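Local coordinates for hypothetical protein (Staphylococcus aureus subsp. aureus, PDB 1QYI) that is of unknown function but carries a HAD-hydrolase-like domain, so it may act as a hydrolase of the haloacid dehalogenase superfamily, at residues Leu176-Glu179 / Val180-Trp184; Lys189-Glu192 / Asp193-Lys197; Asn129-Leu132 / Pro133-Phe136; Asp54-Asn57 / Arg58-Lys62. All blocks are in the same frame, centred on the assembly; numbering follows the deposited sequence.

Contact 1 (Leu176-Glu179 / Val180-Trp184); sequences LAQE and VYQEW
The backbone of Leu176-Glu179 bonds to that of Val180-Trp184 through four successive i to i+4 hydrogen bonds of an alpha helix, from Val180 N to Leu176 O (3.0 Å) through to Glu183 N on Glu179 O (3.1 Å). This is the first half of the long helix 172-195, in the all-helical insertion between the first two strands of the HAD-like domain, the place of a C1-type cap in relatives. Val180 N sits almost in line with the Leu176 carbonyl, whereas Tyr181 N stands tilted 29° from the plane of the Ala177 carbonyl. On one flank Leu176 and Val180 lie side by side and point the same way, meeting through Leu176 CD1 and Val180 CG2 at 4.2 Å. With CG1 of Val180 anti to the backbone N (chi1 -177°), its CG2 branch is the one turned back over the preceding turn. The Tyr181 ring goes to helices 16-31 and 77-93 and meets Trp78 edge-to-face. The acids Glu179 and Glu183 are buried but satisfied: Glu179 forms salt bridges with Lys197 and Arg200, and Glu183 accepts bonds from the backbone N atoms of Arg200 and Thr201. Along the remaining flank, the bend of Gln178 at chi2 (-101°) swings its amide back beside Gln182, bringing Gln178 OE1 to 3.9 Å from Gln182 CG.

Contact 2 (Lys189-Glu192 / Asp193-Lys197); sequences KLYE and DVEKK
The Tyr191 ring has Glu195 over one face, with Glu195 CB 4.1 Å from the ring centroid and 17° off the normal, a CH-pi contact displaced toward the rim. Glu195 CG lies over the same flank, 3.6 Å from Tyr191 CE1, and the two side chains cross at about a right angle with the carboxylate plane 39° from that of the ring. On the same side of the ring, but out beyond the CE2 and OH rim, lies Lys197: its CB is 3.7 Å from Tyr191 CE2, and its CD reaches Tyr191 OH at 3.5 Å. The lysine is extended beyond CG, which lays its methylenes past the hydroxyl end of the tyrosine and carries the ammonium on toward Glu179. All this happens at the C-terminal end of helix 172-195, where Lys196 leaves the helix with positive phi (64°) and the chain folds back over the last turn. Val194 N to Leu190 O (2.8 Å) and Glu195 N to Tyr191 O (2.7 Å) are the last full helical bonds; the next, from Lys196 N to Glu192 O, is weak. After the reversal the Lys197 carbonyl comes down on Glu192, its O lying 3.0 Å from Glu192 CA in a CA-H...O contact. Further out, the Glu192 carboxylate accepts a bond from Ala199 N, while Leu190 and Val194 pack on Val247 and Thr243 of helix 242-252.

Contact 3 (Asn129-Leu132 / Pro133-Phe136); sequences NEQL and PLQF
Gln131 and Leu132 meet Pro133 to Phe136 in a compact turn with one well-packed side and one looser side. On the packed side, where the peptide link itself brings Pro133 CD beside Leu132 CB, both residues press on helix 77-93, Leu132 on Ile87 and Asp91, Pro133 on His88. Phe136 CB also closes on Leu132 O, 3.4 Å away. With chi1 at 159°, CG of Phe136 stands roughly anti to the backbone N, and the ring leads off toward helix 144-158, where it meets Phe154 edge-to-face; Pro133 O lies at its rim, in the ring plane. The other side is held mainly by the backbone. Gln135 N bonds to Gln131 O at 3.0 Å with the donor nearly in line with the carbonyl. Above that bond the exposed Gln135 extends its chain back over Gln131, crossing it at about a right angle, and its OE1 rests 3.4 Å from Gln131 CG. This is a contact of an amide oxygen with a methylene, and the two amide planes stand 46° apart. Before the turn, Leu132 N bonds to Asn129 O (3.1 Å), and after it the bond from Phe136 N to Pro133 O is weak. A proline is well suited to the first turn of a helix, where its nitrogen needs no hydrogen to give; here it leads into the short, weakly bonded helix 134-137 of the insertion.

Contact 4 (Asp54-Asn57 / Arg58-Lys62); sequences DIRN and RIFQK
The C-terminal end of helix 49-60 holds this contact, a Schellman-like end with positive phi and a six-to-one bond. Ile59 N bonds to Ile55 O at 2.8 Å, almost perfectly straight. Gln61 takes positive phi (56°) and its N bonds weakly to Asn57 O, while Lys62 N reaches back to the same oxygen at 3.2 Å, in the carbonyl plane on a lone pair. Asn57 CG stands anti to the backbone N (chi1 176°), which places OD1 beside Lys62, whose N gives it a second, weak bond and whose CD lies 3.2 Å from it. Arg58 O takes the Gln61 side-chain amide, NE2 donating at 2.7 Å. On the buried side, Ile55 CG2 lies alongside Ile59 CG1, and Arg56 CG meets the Phe60 ring at its edge, 3.9 Å from CD2. The extended Arg56 forms salt bridges with Asp63, Glu16 and Asp20, which balance its charge and hold the guanidinium in place. On the exposed side, Asp54 and Arg58 are joined through a water, 2.7 Å from Arg58 NH1 and weakly bonded to Asp54 OD2. Arg58 forms its direct salt bridge with Glu130; across the water its pull on Asp54 is probably weaker than in a direct pair.

Overall arrangement
From the N terminus the order is contact 4, contact 3, contact 1, contact 2, in series without nesting or crossing; each spans a continuous piece of chain and closes no more than a helical turn, a helix end or a lead-in turn. All four lie in the helical insertion between strands 3-6 and 233-237. Contacts 4 and 3, centres 12 Å apart, join the end of helix 49-60 to the lead-in of helix 134-137. Contacts 1 and 2, centres 11 Å apart, are the first half and the C-terminal end of helix 172-195. The two pairs do not touch: about 8 Å separates the nearest atoms of contacts 1 and 4, with helices 16-31 and 77-93 packing against both.

Contact 1 (Leu176-Glu179 / Val180-Trp184)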
loop_
_atom_site.group_PDB
_atom_site.type_symbol
_atom_site.label_atom_id
_atom_site.label_comp_id
_atom_site.label_asym_id
_atom_site.label_seq_id
_atom_site.Cartn_x
_atom_site.Cartn_y
_atom_site.Cartn_z
ATOM N N LEU A 176 -7.369 -7.849 -13.457
ATOM C CA LEU A 176 -8.491 -6.932 -13.616
ATOM C C LEU A 176 -8.655 -6.074 -12.376
ATOM O O LEU A 176 -8.608 -4.844 -12.450
ATOM C CB LEU A 176 -9.797 -7.693 -13.852
ATOM C CG LEU A 176 -11.057 -6.819 -13.893
ATOM C CD1 LEU A 176 -10.932 -5.763 -14.993
ATOM C CD2 LEU A 176 -12.287 -7.692 -14.120
ATOM N N ALA A 177 -8.850 -6.733 -11.237
ATOM C CA ALA A 177 -9.041 -6.057 -9.965
ATOM C C ALA A 177 -7.887 -5.126 -9.662
ATOM O O ALA A 177 -8.079 -4.047 -9.115
ATOM C CB ALA A 177 -9.175 -7.082 -8.859
ATOM N N GLN A 178 -6.687 -5.540 -10.032
ATOM C CA GLN A 178 -5.533 -4.723 -9.752
ATOM C C GLN A 178 -5.483 -3.505 -10.665
ATOM O O GLN A 178 -5.020 -2.442 -10.250
ATOM C CB GLN A 178 -4.263 -5.568 -9.850
ATOM C CG GLN A 178 -3.026 -4.865 -9.368
ATOM C CD GLN A 178 -2.195 -4.335 -10.515
ATOM O OE1 GLN A 178 -2.725 -3.993 -11.575
ATOM N NE2 GLN A 178 -0.884 -4.253 -10.308
ATOM N N GLU A 179 -5.990 -3.631 -11.891
ATOM C CA GLU A 179 -5.987 -2.486 -12.811
ATOM C C GLU A 179 -7.017 -1.460 -12.365
ATOM O O GLU A 179 -6.803 -0.251 -12.488
ATOM C CB GLU A 179 -6.280 -2.919 -14.258
ATOM C CG GLU A 179 -5.246 -3.873 -14.816
ATOM C CD GLU A 179 -5.400 -4.139 -16.301
ATOM O OE1 GLU A 179 -6.527 -4.071 -16.835
ATOM O OE2 GLU A 179 -4.382 -4.447 -16.945
ATOM N N VAL A 180 -8.128 -1.955 -11.827
ATOM C CA VAL A 180 -9.200 -1.087 -11.363
ATOM C C VAL A 180 -8.714 -0.265 -10.186
ATOM O O VAL A 180 -9.056 0.909 -10.052
ATOM C CB VAL A 180 -10.434 -1.894 -10.907
ATOM C CG1 VAL A 180 -11.547 -0.945 -10.510
ATOM C CG2 VAL A 180 -10.893 -2.827 -12.017
ATOM N N TYR A 181 -7.916 -0.887 -9.330
ATOM C CA TYR A 181 -7.396 -0.190 -8.158
ATOM C C TYR A 181 -6.391 0.902 -8.552
ATOM O O TYR A 181 -6.424 2.033 -8.035
ATOM C CB TYR A 181 -6.741 -1.198 -7.211
ATOM C CG TYR A 181 -5.992 -0.576 -6.057
ATOM C CD1 TYR A 181 -4.712 -0.041 -6.241
ATOM C CD2 TYR A 181 -6.544 -0.542 -4.773
ATOM C CE1 TYR A 181 -4.002 0.500 -5.185
ATOM C CE2 TYR A 181 -5.841 -0.000 -3.710
ATOM C CZ TYR A 181 -4.570 0.518 -3.925
ATOM O OH TYR A 181 -3.860 1.057 -2.883
ATOM N N GLN A 182 -5.510 0.550 -9.485
ATOM C CA GLN A 182 -4.483 1.468 -9.948
ATOM C C GLN A 182 -5.077 2.713 -10.603
ATOM O O GLN A 182 -4.569 3.822 -10.414
ATOM C CB GLN A 182 -3.518 0.741 -10.900
ATOM C CG GLN A 182 -2.642 -0.295 -10.194
ATOM C CD GLN A 182 -1.649 0.331 -9.222
ATOM O OE1 GLN A 182 -0.581 0.785 -9.629
ATOM N NE2 GLN A 182 -2.006 0.376 -7.935
ATOM N N GLU A 183 -6.155 2.545 -11.363
ATOM C CA GLU A 183 -6.769 3.701 -11.999
ATOM C C GLU A 183 -7.425 4.547 -10.915
ATOM O O GLU A 183 -7.362 5.777 -10.938
ATOM C CB GLU A 183 -7.800 3.282 -13.047
ATOM C CG GLU A 183 -7.642 4.082 -14.314
ATOM C CD GLU A 183 -8.717 3.815 -15.345
ATOM O OE1 GLU A 183 -8.887 2.643 -15.744
ATOM O OE2 GLU A 183 -9.385 4.785 -15.761
ATOM N N TRP A 184 -8.052 3.870 -9.962
ATOM C CA TRP A 184 -8.686 4.536 -8.838
ATOM C C TRP A 184 -7.639 5.396 -8.124
ATOM O O TRP A 184 -7.861 6.574 -7.856
ATOM C CB TRP A 184 -9.227 3.486 -7.868
ATOM C CG TRP A 184 -10.712 3.210 -7.981
ATOM C CD1 TRP A 184 -11.332 1.997 -7.902
ATOM C CD2 TRP A 184 -11.751 4.192 -8.082
ATOM N NE1 TRP A 184 -12.701 2.168 -7.936
ATOM C CE2 TRP A 184 -12.983 3.499 -8.034
ATOM C CE3 TRP A 184 -11.761 5.589 -8.183
ATOM C CZ2 TRP A 184 -14.207 4.153 -8.107
ATOM C CZ3 TRP A 184 -12.977 6.241 -8.255
ATOM C CH2 TRP A 184 -14.191 5.516 -8.206
#

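Contact 2 (Lys189-Glu192 / Asp193-Lys197)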
loop_
_atom_site.group_PDB
_atom_site.type_symbol
_atom_site.label_atom_id
_atom_site.label_comp_id
_atom_site.label_asym_id
_atom_site.label_seq_id
_atom_site.Cartn_x
_atom_site.Cartn_y
_atom_site.Cartn_z
ATOM N N LYS A 189 -4.956 9.420 -16.127
ATOM C CA LYS A 189 -3.741 9.959 -16.738
ATOM C C LYS A 189 -2.460 9.226 -16.324
ATOM O O LYS A 189 -1.731 8.690 -17.168
ATOM C CB LYS A 189 -3.618 11.452 -16.398
ATOM C CG LYS A 189 -2.533 12.177 -17.185
ATOM C CD LYS A 189 -2.438 13.662 -16.833
ATOM C CE LYS A 189 -1.994 14.465 -18.050
ATOM N NZ LYS A 189 -0.757 13.908 -18.671
ATOM N N LEU A 190 -2.190 9.227 -15.021
ATOM C CA LEU A 190 -1.019 8.576 -14.439
ATOM C C LEU A 190 -1.093 7.046 -14.623
ATOM O O LEU A 190 -0.068 6.355 -14.674
ATOM C CB LEU A 190 -0.930 8.939 -12.949
ATOM C CG LEU A 190 0.210 9.777 -12.335
ATOM C CD1 LEU A 190 0.757 10.794 -13.324
ATOM C CD2 LEU A 190 -0.307 10.467 -11.072
ATOM N N TYR A 191 -2.309 6.518 -14.710
ATOM C CA TYR A 191 -2.489 5.090 -14.916
ATOM C C TYR A 191 -1.829 4.686 -16.227
ATOM O O TYR A 191 -0.986 3.797 -16.241
ATOM C CB TYR A 191 -3.970 4.733 -14.983
ATOM C CG TYR A 191 -4.227 3.281 -15.318
ATOM C CD1 TYR A 191 -4.095 2.283 -14.346
ATOM C CD2 TYR A 191 -4.627 2.907 -16.594
ATOM C CE1 TYR A 191 -4.364 0.944 -14.637
ATOM C CE2 TYR A 191 -4.895 1.584 -16.902
ATOM C CZ TYR A 191 -4.771 0.600 -15.922
ATOM O OH TYR A 191 -5.098 -0.706 -16.222
ATOM N N GLU A 192 -2.217 5.349 -17.318
ATOM C CA GLU A 192 -1.683 5.054 -18.647
ATOM C C GLU A 192 -0.161 5.189 -18.687
ATOM O O GLU A 192 0.530 4.328 -19.233
ATOM C CB GLU A 192 -2.330 5.968 -19.721
ATOM C CG GLU A 192 -3.874 6.053 -19.642
ATOM C CD GLU A 192 -4.564 6.491 -20.939
ATOM O OE1 GLU A 192 -4.303 7.605 -21.455
ATOM O OE2 GLU A 192 -5.403 5.713 -21.441
ATOM N N ASP A 193 0.372 6.246 -18.085
ATOM C CA ASP A 193 1.817 6.447 -18.098
ATOM C C ASP A 193 2.617 5.485 -17.214
ATOM O O ASP A 193 3.737 5.118 -17.559
ATOM C CB ASP A 193 2.166 7.878 -17.707
ATOM C CG ASP A 193 3.573 8.251 -18.116
ATOM O OD1 ASP A 193 3.898 8.084 -19.321
ATOM O OD2 ASP A 193 4.354 8.705 -17.245
ATOM N N VAL A 194 2.046 5.080 -16.084
ATOM C CA VAL A 194 2.725 4.174 -15.180
ATOM C C VAL A 194 2.475 2.713 -15.528
ATOM O O VAL A 194 3.401 1.915 -15.598
ATOM C CB VAL A 194 2.276 4.417 -13.724
ATOM C CG1 VAL A 194 2.967 3.437 -12.788
ATOM C CG2 VAL A 194 2.591 5.847 -13.309
ATOM N N GLU A 195 1.215 2.365 -15.739
ATOM C CA GLU A 195 0.849 0.998 -16.071
ATOM C C GLU A 195 1.032 0.663 -17.560
ATOM O O GLU A 195 1.104 -0.509 -17.936
ATOM C CB GLU A 195 -0.598 0.748 -15.657
ATOM C CG GLU A 195 -0.841 0.853 -14.162
ATOM C CD GLU A 195 0.085 -0.034 -13.369
ATOM O OE1 GLU A 195 0.523 -1.063 -13.912
ATOM O OE2 GLU A 195 0.383 0.292 -12.203
ATOM N N LYS A 196 1.119 1.692 -18.401
ATOM C CA LYS A 196 1.303 1.496 -19.837
ATOM C C LYS A 196 0.103 0.779 -20.433
ATOM O O LYS A 196 0.249 -0.077 -21.304
ATOM C CB LYS A 196 2.586 0.699 -20.113
ATOM C CG LYS A 196 3.833 1.568 -20.259
ATOM C CD LYS A 196 4.078 2.431 -19.028
ATOM C CE LYS A 196 5.228 3.418 -19.258
ATOM N NZ LYS A 196 4.907 4.509 -20.220
ATOM N N LYS A 197 -1.078 1.147 -19.942
ATOM C CA LYS A 197 -2.346 0.592 -20.384
ATOM C C LYS A 197 -3.308 1.745 -20.566
ATOM O O LYS A 197 -3.131 2.800 -19.955
ATOM C CB LYS A 197 -2.918 -0.371 -19.338
ATOM C CG LYS A 197 -2.042 -1.563 -19.052
ATOM C CD LYS A 197 -2.592 -2.382 -17.914
ATOM C CE LYS A 197 -1.679 -3.556 -17.639
ATOM N NZ LYS A 197 -2.119 -4.369 -16.480
#

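Contact 3 (Asn129-Leu132 / Pro133-Phe136)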
loop_
_atom_site.group_PDB
_atom_site.type_symbol
_atom_site.label_atom_id
_atom_site.label_comp_id
_atom_site.label_asym_id
_atom_site.label_seq_id
_atom_site.Cartn_x
_atom_site.Cartn_y
_atom_site.Cartn_z
ATOM N N ASN A 129 -24.441 -9.874 1.709
ATOM C CA ASN A 129 -23.873 -10.622 2.832
ATOM C C ASN A 129 -22.377 -10.300 2.971
ATOM O O ASN A 129 -21.515 -11.167 2.791
ATOM C CB ASN A 129 -24.071 -12.130 2.637
ATOM C CG ASN A 129 -23.522 -12.955 3.800
ATOM O OD1 ASN A 129 -23.507 -14.184 3.744
ATOM N ND2 ASN A 129 -23.073 -12.283 4.854
ATOM N N GLU A 130 -22.086 -9.044 3.312
ATOM C CA GLU A 130 -20.714 -8.565 3.450
ATOM C C GLU A 130 -19.957 -9.100 4.655
ATOM O O GLU A 130 -18.943 -8.543 5.062
ATOM C CB GLU A 130 -20.683 -7.025 3.441
ATOM C CG GLU A 130 -21.824 -6.327 4.183
ATOM C CD GLU A 130 -23.182 -6.520 3.521
ATOM O OE1 GLU A 130 -23.410 -5.958 2.427
ATOM O OE2 GLU A 130 -24.016 -7.249 4.101
ATOM N N GLN A 131 -20.437 -10.202 5.209
ATOM C CA GLN A 131 -19.772 -10.797 6.355
ATOM C C GLN A 131 -19.104 -12.107 5.901
ATOM O O GLN A 131 -18.208 -12.634 6.567
ATOM C CB GLN A 131 -20.799 -11.077 7.454
ATOM C CG GLN A 131 -20.211 -11.261 8.845
ATOM C CD GLN A 131 -20.074 -9.963 9.628
ATOM O OE1 GLN A 131 -19.214 -9.122 9.348
ATOM N NE2 GLN A 131 -20.945 -9.788 10.607
ATOM N N LEU A 132 -19.534 -12.611 4.747
ATOM C CA LEU A 132 -19.008 -13.854 4.198
ATOM C C LEU A 132 -17.477 -13.954 4.170
ATOM O O LEU A 132 -16.907 -14.929 4.672
ATOM C CB LEU A 132 -19.556 -14.082 2.784
ATOM C CG LEU A 132 -19.202 -15.444 2.177
ATOM C CD1 LEU A 132 -19.795 -16.549 3.038
ATOM C CD2 LEU A 132 -19.729 -15.534 0.756
ATOM N N PRO A 133 -16.789 -12.951 3.584
ATOM C CA PRO A 133 -15.324 -13.015 3.536
ATOM C C PRO A 133 -14.690 -13.217 4.911
ATOM O O PRO A 133 -13.726 -13.972 5.056
ATOM C CB PRO A 133 -14.936 -11.688 2.877
ATOM C CG PRO A 133 -16.093 -10.782 3.186
ATOM C CD PRO A 133 -17.285 -11.679 3.026
ATOM N N LEU A 134 -15.246 -12.555 5.919
ATOM C CA LEU A 134 -14.737 -12.670 7.281
ATOM C C LEU A 134 -15.008 -14.066 7.829
ATOM O O LEU A 134 -14.202 -14.620 8.572
ATOM C CB LEU A 134 -15.408 -11.631 8.177
ATOM C CG LEU A 134 -14.927 -11.578 9.620
ATOM C CD1 LEU A 134 -13.477 -11.132 9.654
ATOM C CD2 LEU A 134 -15.796 -10.621 10.407
ATOM N N GLN A 135 -16.159 -14.622 7.466
ATOM C CA GLN A 135 -16.541 -15.953 7.913
ATOM C C GLN A 135 -15.880 -16.984 7.000
ATOM O O GLN A 135 -16.161 -18.181 7.068
ATOM C CB GLN A 135 -18.056 -16.099 7.870
ATOM C CG GLN A 135 -18.786 -15.073 8.724
ATOM C CD GLN A 135 -20.287 -15.120 8.522
ATOM O OE1 GLN A 135 -21.044 -14.514 9.277
ATOM N NE2 GLN A 135 -20.724 -15.837 7.491
ATOM N N PHE A 136 -14.999 -16.498 6.138
ATOM C CA PHE A 136 -14.263 -17.348 5.224
ATOM C C PHE A 136 -12.881 -17.603 5.823
ATOM O O PHE A 136 -12.380 -18.724 5.793
ATOM C CB PHE A 136 -14.128 -16.658 3.862
ATOM C CG PHE A 136 -12.995 -17.184 3.026
ATOM C CD1 PHE A 136 -13.042 -18.462 2.478
ATOM C CD2 PHE A 136 -11.859 -16.407 2.814
ATOM C CE1 PHE A 136 -11.973 -18.956 1.732
ATOM C CE2 PHE A 136 -10.787 -16.892 2.071
ATOM C CZ PHE A 136 -10.842 -18.167 1.530
#

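Contact 4 (Asp54-Asn57 / Arg58-Lys62)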
loop_
_atom_site.group_PDB
_atom_site.type_symbol
_atom_site.label_atom_id
_atom_site.label_comp_id
_atom_site.label_asym_id
_atom_site.label_seq_id
_atom_site.Cartn_x
_atom_site.Cartn_y
_atom_site.Cartn_z
ATOM N N ASP A 54 -18.221 5.171 4.043
ATOM C CA ASP A 54 -19.335 4.267 4.244
ATOM C C ASP A 54 -19.069 2.971 3.487
ATOM O O ASP A 54 -19.242 1.872 4.011
ATOM C CB ASP A 54 -20.623 4.897 3.732
ATOM C CG ASP A 54 -21.796 3.959 3.853
ATOM O OD1 ASP A 54 -22.179 3.637 5.002
ATOM O OD2 ASP A 54 -22.308 3.520 2.801
ATOM N N ILE A 55 -18.651 3.116 2.238
ATOM C CA ILE A 55 -18.360 1.973 1.383
ATOM C C ILE A 55 -17.348 1.048 2.064
ATOM O O ILE A 55 -17.591 -0.152 2.216
ATOM C CB ILE A 55 -17.850 2.485 0.011
ATOM C CG1 ILE A 55 -19.016 3.196 -0.694
ATOM C CG2 ILE A 55 -17.270 1.341 -0.817
ATOM C CD1 ILE A 55 -18.636 4.155 -1.806
ATOM N N ARG A 56 -16.230 1.634 2.485
ATOM C CA ARG A 56 -15.162 0.916 3.170
ATOM C C ARG A 56 -15.706 0.187 4.392
ATOM O O ARG A 56 -15.353 -0.965 4.675
ATOM C CB ARG A 56 -14.089 1.900 3.623
ATOM C CG ARG A 56 -13.005 1.260 4.466
ATOM C CD ARG A 56 -11.930 2.255 4.848
ATOM N NE ARG A 56 -11.073 1.686 5.870
ATOM C CZ ARG A 56 -9.897 2.179 6.227
ATOM N NH1 ARG A 56 -9.426 3.271 5.637
ATOM N NH2 ARG A 56 -9.190 1.570 7.173
ATOM N N ASN A 57 -16.556 0.885 5.126
ATOM C CA ASN A 57 -17.155 0.323 6.311
ATOM C C ASN A 57 -17.992 -0.898 5.963
ATOM O O ASN A 57 -17.904 -1.926 6.632
ATOM C CB ASN A 57 -18.020 1.364 7.000
ATOM C CG ASN A 57 -18.743 0.799 8.187
ATOM O OD1 ASN A 57 -18.123 0.222 9.078
ATOM N ND2 ASN A 57 -20.062 0.955 8.213
ATOM N N ARG A 58 -18.804 -0.797 4.915
ATOM C CA ARG A 58 -19.644 -1.920 4.510
ATOM C C ARG A 58 -18.825 -3.106 4.007
ATOM O O ARG A 58 -19.021 -4.236 4.452
ATOM C CB ARG A 58 -20.617 -1.504 3.405
ATOM C CG ARG A 58 -21.724 -0.562 3.816
ATOM C CD ARG A 58 -22.705 -0.448 2.666
ATOM N NE ARG A 58 -23.336 -1.746 2.398
ATOM C CZ ARG A 58 -23.925 -2.080 1.253
ATOM N NH1 ARG A 58 -23.970 -1.214 0.246
ATOM N NH2 ARG A 58 -24.472 -3.279 1.118
ATOM N N ILE A 59 -17.920 -2.840 3.069
ATOM C CA ILE A 59 -17.082 -3.885 2.482
ATOM C C ILE A 59 -16.247 -4.630 3.526
ATOM O O ILE A 59 -16.326 -5.852 3.621
ATOM C CB ILE A 59 -16.134 -3.301 1.387
ATOM C CG1 ILE A 59 -16.946 -2.600 0.297
ATOM C CG2 ILE A 59 -15.308 -4.421 0.753
ATOM C CD1 ILE A 59 -17.966 -3.503 -0.393
ATOM N N PHE A 60 -15.464 -3.899 4.317
ATOM C CA PHE A 60 -14.612 -4.517 5.328
ATOM C C PHE A 60 -15.210 -4.741 6.725
ATOM O O PHE A 60 -14.538 -5.289 7.603
ATOM C CB PHE A 60 -13.301 -3.728 5.466
ATOM C CG PHE A 60 -12.470 -3.696 4.217
ATOM C CD1 PHE A 60 -12.135 -4.871 3.559
ATOM C CD2 PHE A 60 -12.009 -2.482 3.704
ATOM C CE1 PHE A 60 -11.350 -4.847 2.403
ATOM C CE2 PHE A 60 -11.222 -2.445 2.549
ATOM C CZ PHE A 60 -10.892 -3.627 1.897
ATOM N N GLN A 61 -16.457 -4.319 6.926
ATOM C CA GLN A 61 -17.142 -4.483 8.208
ATOM C C GLN A 61 -16.368 -3.866 9.376
ATOM O O GLN A 61 -15.876 -4.570 10.266
ATOM C CB GLN A 61 -17.386 -5.966 8.476
ATOM C CG GLN A 61 -18.219 -6.637 7.410
ATOM C CD GLN A 61 -19.688 -6.278 7.498
ATOM O OE1 GLN A 61 -20.407 -6.757 8.376
ATOM N NE2 GLN A 61 -20.140 -5.420 6.594
ATOM N N LYS A 62 -16.269 -2.544 9.369
ATOM C CA LYS A 62 -15.551 -1.827 10.411
ATOM C C LYS A 62 -14.080 -2.198 10.392
ATOM O O LYS A 62 -13.399 -2.121 11.414
ATOM C CB LYS A 62 -16.133 -2.128 11.798
ATOM C CG LYS A 62 -17.386 -1.322 12.163
ATOM C CD LYS A 62 -17.117 0.185 12.151
ATOM C CE LYS A 62 -18.363 0.975 12.530
ATOM N NZ LYS A 62 -18.130 2.450 12.556
HETATM O O HOH W 1 -23.565 1.448 0.363
#